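Local coordinates for mandelate racemase/muconate lactonizing enzyme family protein (Azoarcus sp., PDB 2QDE) that belongs to the mandelate racemase/muconate lactonizing enzyme family of the enolase superfamily and holds a barium ion in its barrel domain, at residues A[172-183]-A[208-217]. Residues are numbered along the deposited sequence; the frame is centred on the assembly and turned at random.
Sequences LKADIAMVAEVR and TIRALEKYNL
The ring of Tyr-215 lies with one face over Ala-180, whose CA is 4.1 Å from the centroid of the Tyr-215 ring in a CH-pi contact. Two successive outer helices of the enolase-type (beta/alpha) barrel domain meet here, 172-186 and 202-212, joined through the parallel strand 192-195 that both cover. The axes of segments 172-183 and 208-212 run 28° apart in the same general direction. With CG beside its backbone N (chi1 -59°), Tyr-215 projects toward helix 172-183, and its OH comes within 3.5 Å of the CB of Ala-180; the Tyr-215 and Ile-176 side chains meet at about a right angle, CG2 of Ile-176 lying near the Tyr-215 OH. Beneath the root of the ring, Val-179 CG1 touches Tyr-215 CB at 3.7 Å and also Leu-217 CD2; Val-179, Leu-212 and Leu-217 all rest on Ile-194 of the strand below. One turn earlier, Leu-212 points CD2 at the CA and CG1 of Ile-176, whose CD1 faces Ala-211. At the start of helix 172-186, Leu-172 runs alongside Thr-208 in the opposite sense, its CD1 3.6 Å from Thr-208 OG1, an oxygen that also hydrogen-bonds to the carbonyl oxygen of Gln-204. A water donates a hydrogen bond to Asp-175 OD2 and also hydrogen-bonds to Thr-208 OG1. At the far end the chain of Arg-183, bent at chi2 and chi3, brings its guanidinium edge-on to the turn, while NH2 hydrogen-bonds to the carbonyl oxygens of Gly-187 and Val-190. Arg-183 NH1 donates in the guanidinium plane to Tyr-215 O, at 2.8 Å and 158°, although the placement of that oxygen is less certain.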
loop_
_atom_site.group_PDB
_atom_site.type_symbol
_atom_site.label_atom_id
_atom_site.label_comp_id
_atom_site.label_asym_id
_atom_site.label_seq_id
_atom_site.Cartn_x
_atom_site.Cartn_y
_atom_site.Cartn_z
ATOM N N LEU A 172 22.770 29.473 0.793
ATOM C CA LEU A 172 21.384 29.945 0.791
ATOM C C LEU A 172 21.209 31.415 0.411
ATOM O O LEU A 172 20.320 31.764 -0.369
ATOM C CB LEU A 172 20.756 29.694 2.164
ATOM C CG LEU A 172 19.330 30.209 2.396
ATOM C CD1 LEU A 172 18.373 29.623 1.352
ATOM C CD2 LEU A 172 18.894 29.823 3.807
ATOM N N LYS A 173 22.048 32.279 0.970
ATOM C CA LYS A 173 21.972 33.707 0.680
ATOM C C LYS A 173 22.241 34.006 -0.789
ATOM O O LYS A 173 21.573 34.853 -1.392
ATOM C CB LYS A 173 22.975 34.466 1.549
ATOM C CG LYS A 173 22.693 34.341 3.030
ATOM C CD LYS A 173 21.538 35.243 3.463
ATOM C CE LYS A 173 21.974 36.713 3.520
ATOM N NZ LYS A 173 20.976 37.598 4.211
ATOM N N ALA A 174 23.224 33.312 -1.358
ATOM C CA ALA A 174 23.594 33.495 -2.760
ATOM C C ALA A 174 22.461 33.047 -3.683
ATOM O O ALA A 174 22.164 33.710 -4.681
ATOM C CB ALA A 174 24.860 32.708 -3.065
ATOM N N ASP A 175 21.837 31.920 -3.355
ATOM C CA ASP A 175 20.724 31.415 -4.157
ATOM C C ASP A 175 19.569 32.418 -4.113
ATOM O O ASP A 175 19.003 32.766 -5.151
ATOM C CB ASP A 175 20.246 30.048 -3.639
ATOM C CG ASP A 175 21.247 28.922 -3.913
ATOM O OD1 ASP A 175 22.141 29.093 -4.771
ATOM O OD2 ASP A 175 21.130 27.852 -3.273
ATOM N N ILE A 176 19.220 32.885 -2.915
ATOM C CA ILE A 176 18.140 33.865 -2.775
ATOM C C ILE A 176 18.446 35.135 -3.559
ATOM O O ILE A 176 17.598 35.637 -4.306
ATOM C CB ILE A 176 17.914 34.277 -1.297
ATOM C CG1 ILE A 176 17.278 33.121 -0.522
ATOM C CG2 ILE A 176 17.016 35.515 -1.232
ATOM C CD1 ILE A 176 17.110 33.397 0.969
ATOM N N ALA A 177 19.660 35.651 -3.384
ATOM C CA ALA A 177 20.087 36.873 -4.059
ATOM C C ALA A 177 19.992 36.765 -5.579
ATOM O O ALA A 177 19.494 37.680 -6.246
ATOM C CB ALA A 177 21.518 37.221 -3.644
ATOM N N MET A 178 20.465 35.648 -6.126
ATOM C CA MET A 178 20.434 35.430 -7.573
ATOM C C MET A 178 19.004 35.466 -8.109
ATOM O O MET A 178 18.689 36.232 -9.027
ATOM C CB MET A 178 21.086 34.082 -7.912
ATOM C CG MET A 178 21.068 33.702 -9.393
ATOM S SD MET A 178 21.860 32.081 -9.710
ATOM C CE MET A 178 20.585 30.951 -9.143
ATOM N N VAL A 179 18.140 34.640 -7.518
ATOM C CA VAL A 179 16.742 34.556 -7.931
ATOM C C VAL A 179 16.008 35.867 -7.694
ATOM O O VAL A 179 15.240 36.318 -8.548
ATOM C CB VAL A 179 16.011 33.399 -7.182
ATOM C CG1 VAL A 179 14.521 33.423 -7.486
ATOM C CG2 VAL A 179 16.599 32.064 -7.608
ATOM N N ALA A 180 16.240 36.480 -6.535
ATOM C CA ALA A 180 15.587 37.742 -6.213
ATOM C C ALA A 180 15.832 38.763 -7.319
ATOM O O ALA A 180 14.890 39.351 -7.854
ATOM C CB ALA A 180 16.106 38.278 -4.881
ATOM N N GLU A 181 17.105 38.964 -7.659
ATOM C CA GLU A 181 17.490 39.916 -8.699
ATOM C C GLU A 181 16.948 39.560 -10.085
ATOM O O GLU A 181 16.318 40.390 -10.749
ATOM C CB GLU A 181 19.018 40.038 -8.752
ATOM C CG GLU A 181 19.548 40.678 -10.037
ATOM C CD GLU A 181 19.230 42.165 -10.149
ATOM O OE1 GLU A 181 18.419 42.675 -9.338
ATOM O OE2 GLU A 181 19.790 42.822 -11.060
ATOM N N VAL A 182 17.190 38.331 -10.530
ATOM C CA VAL A 182 16.712 37.913 -11.841
ATOM C C VAL A 182 15.194 38.085 -11.978
ATOM O O VAL A 182 14.712 38.590 -12.999
ATOM C CB VAL A 182 17.088 36.445 -12.129
ATOM C CG1 VAL A 182 16.590 36.038 -13.507
ATOM C CG2 VAL A 182 18.598 36.275 -12.044
ATOM N N ARG A 183 14.445 37.680 -10.953
ATOM C CA ARG A 183 12.985 37.801 -10.972
ATOM C C ARG A 183 12.520 39.246 -11.135
ATOM O O ARG A 183 11.586 39.521 -11.893
ATOM C CB ARG A 183 12.383 37.246 -9.675
ATOM C CG ARG A 183 10.864 37.429 -9.541
ATOM C CD ARG A 183 10.105 36.165 -9.916
ATOM N NE ARG A 183 9.806 36.100 -11.337
ATOM C CZ ARG A 183 9.419 35.002 -11.984
ATOM N NH1 ARG A 183 9.279 33.846 -11.344
ATOM N NH2 ARG A 183 9.167 35.067 -13.283
ATOM N N THR A 208 15.235 25.962 1.675
ATOM C CA THR A 208 15.520 26.818 0.539
ATOM C C THR A 208 14.321 26.990 -0.371
ATOM O O THR A 208 14.005 28.105 -0.771
ATOM C CB THR A 208 16.702 26.278 -0.270
ATOM O OG1 THR A 208 17.823 26.110 0.602
ATOM C CG2 THR A 208 17.084 27.251 -1.381
ATOM N N ILE A 209 13.647 25.891 -0.695
ATOM C CA ILE A 209 12.487 25.978 -1.569
ATOM C C ILE A 209 11.429 26.881 -0.951
ATOM O O ILE A 209 10.832 27.707 -1.638
ATOM C CB ILE A 209 11.896 24.584 -1.858
ATOM C CG1 ILE A 209 12.935 23.744 -2.610
ATOM C CG2 ILE A 209 10.628 24.714 -2.689
ATOM C CD1 ILE A 209 12.519 22.326 -2.871
ATOM N N ARG A 210 11.200 26.733 0.348
ATOM C CA ARG A 210 10.214 27.574 1.019
ATOM C C ARG A 210 10.676 29.025 1.005
ATOM O O ARG A 210 9.867 29.944 0.856
ATOM C CB ARG A 210 9.980 27.085 2.454
ATOM C CG ARG A 210 9.180 25.779 2.496
ATOM C CD ARG A 210 8.860 25.323 3.909
ATOM N NE ARG A 210 7.854 24.263 3.888
ATOM C CZ ARG A 210 7.388 23.650 4.970
ATOM N NH1 ARG A 210 7.834 23.987 6.170
ATOM N NH2 ARG A 210 6.474 22.698 4.850
ATOM N N ALA A 211 11.984 29.228 1.126
ATOM C CA ALA A 211 12.544 30.570 1.114
ATOM C C ALA A 211 12.401 31.201 -0.271
ATOM O O ALA A 211 12.435 32.419 -0.411
ATOM C CB ALA A 211 14.013 30.526 1.518
ATOM N N LEU A 212 12.229 30.366 -1.290
ATOM C CA LEU A 212 12.107 30.854 -2.658
ATOM C C LEU A 212 10.676 30.938 -3.184
ATOM O O LEU A 212 10.451 31.472 -4.270
ATOM C CB LEU A 212 12.924 29.970 -3.603
ATOM C CG LEU A 212 14.442 29.909 -3.376
ATOM C CD1 LEU A 212 15.074 28.957 -4.387
ATOM C CD2 LEU A 212 15.035 31.308 -3.514
ATOM N N GLU A 213 9.713 30.420 -2.429
ATOM C CA GLU A 213 8.326 30.435 -2.880
ATOM C C GLU A 213 7.786 31.813 -3.254
ATOM O O GLU A 213 6.956 31.923 -4.152
ATOM C CB GLU A 213 7.415 29.764 -1.834
ATOM C CG GLU A 213 7.750 28.278 -1.628
ATOM C CD GLU A 213 6.806 27.547 -0.681
ATOM O OE1 GLU A 213 6.438 28.126 0.365
ATOM O OE2 GLU A 213 6.448 26.380 -0.979
ATOM N N LYS A 214 8.261 32.864 -2.596
ATOM C CA LYS A 214 7.773 34.206 -2.903
ATOM C C LYS A 214 8.184 34.679 -4.304
ATOM O O LYS A 214 7.632 35.662 -4.825
ATOM C CB LYS A 214 8.261 35.208 -1.849
ATOM C CG LYS A 214 9.742 35.541 -1.908
ATOM C CD LYS A 214 10.115 36.475 -0.762
ATOM C CE LYS A 214 9.967 35.761 0.578
ATOM N NZ LYS A 214 9.916 36.698 1.748
ATOM N N TYR A 215 9.136 33.975 -4.919
ATOM C CA TYR A 215 9.598 34.344 -6.254
ATOM C C TYR A 215 8.864 33.612 -7.374
ATOM O O TYR A 215 9.128 33.843 -8.552
ATOM C CB TYR A 215 11.108 34.120 -6.359
ATOM C CG TYR A 215 11.870 34.933 -5.343
ATOM C CD1 TYR A 215 11.824 36.326 -5.366
ATOM C CD2 TYR A 215 12.591 34.315 -4.323
ATOM C CE1 TYR A 215 12.469 37.090 -4.401
ATOM C CE2 TYR A 215 13.247 35.071 -3.345
ATOM C CZ TYR A 215 13.178 36.457 -3.394
ATOM O OH TYR A 215 13.813 37.211 -2.432
ATOM N N ASN A 216 7.938 32.736 -6.995
ATOM C CA ASN A 216 7.125 31.973 -7.945
ATOM C C ASN A 216 7.859 31.259 -9.069
ATOM O O ASN A 216 7.501 31.398 -10.234
ATOM C CB ASN A 216 6.055 32.875 -8.560
ATOM C CG ASN A 216 5.088 33.399 -7.533
ATOM O OD1 ASN A 216 5.481 34.103 -6.599
ATOM N ND2 ASN A 216 3.811 33.059 -7.690
ATOM N N LEU A 217 8.877 30.484 -8.725
ATOM C CA LEU A 217 9.618 29.737 -9.732
ATOM C C LEU A 217 8.672 28.695 -10.342
ATOM O O LEU A 217 7.852 28.102 -9.635
ATOM C CB LEU A 217 10.818 29.050 -9.077
ATOM C CG LEU A 217 11.818 29.990 -8.388
ATOM C CD1 LEU A 217 12.808 29.191 -7.549
ATOM C CD2 LEU A 217 12.544 30.819 -9.442
HETATM O O HOH W 1 20.674 26.657 -0.407
#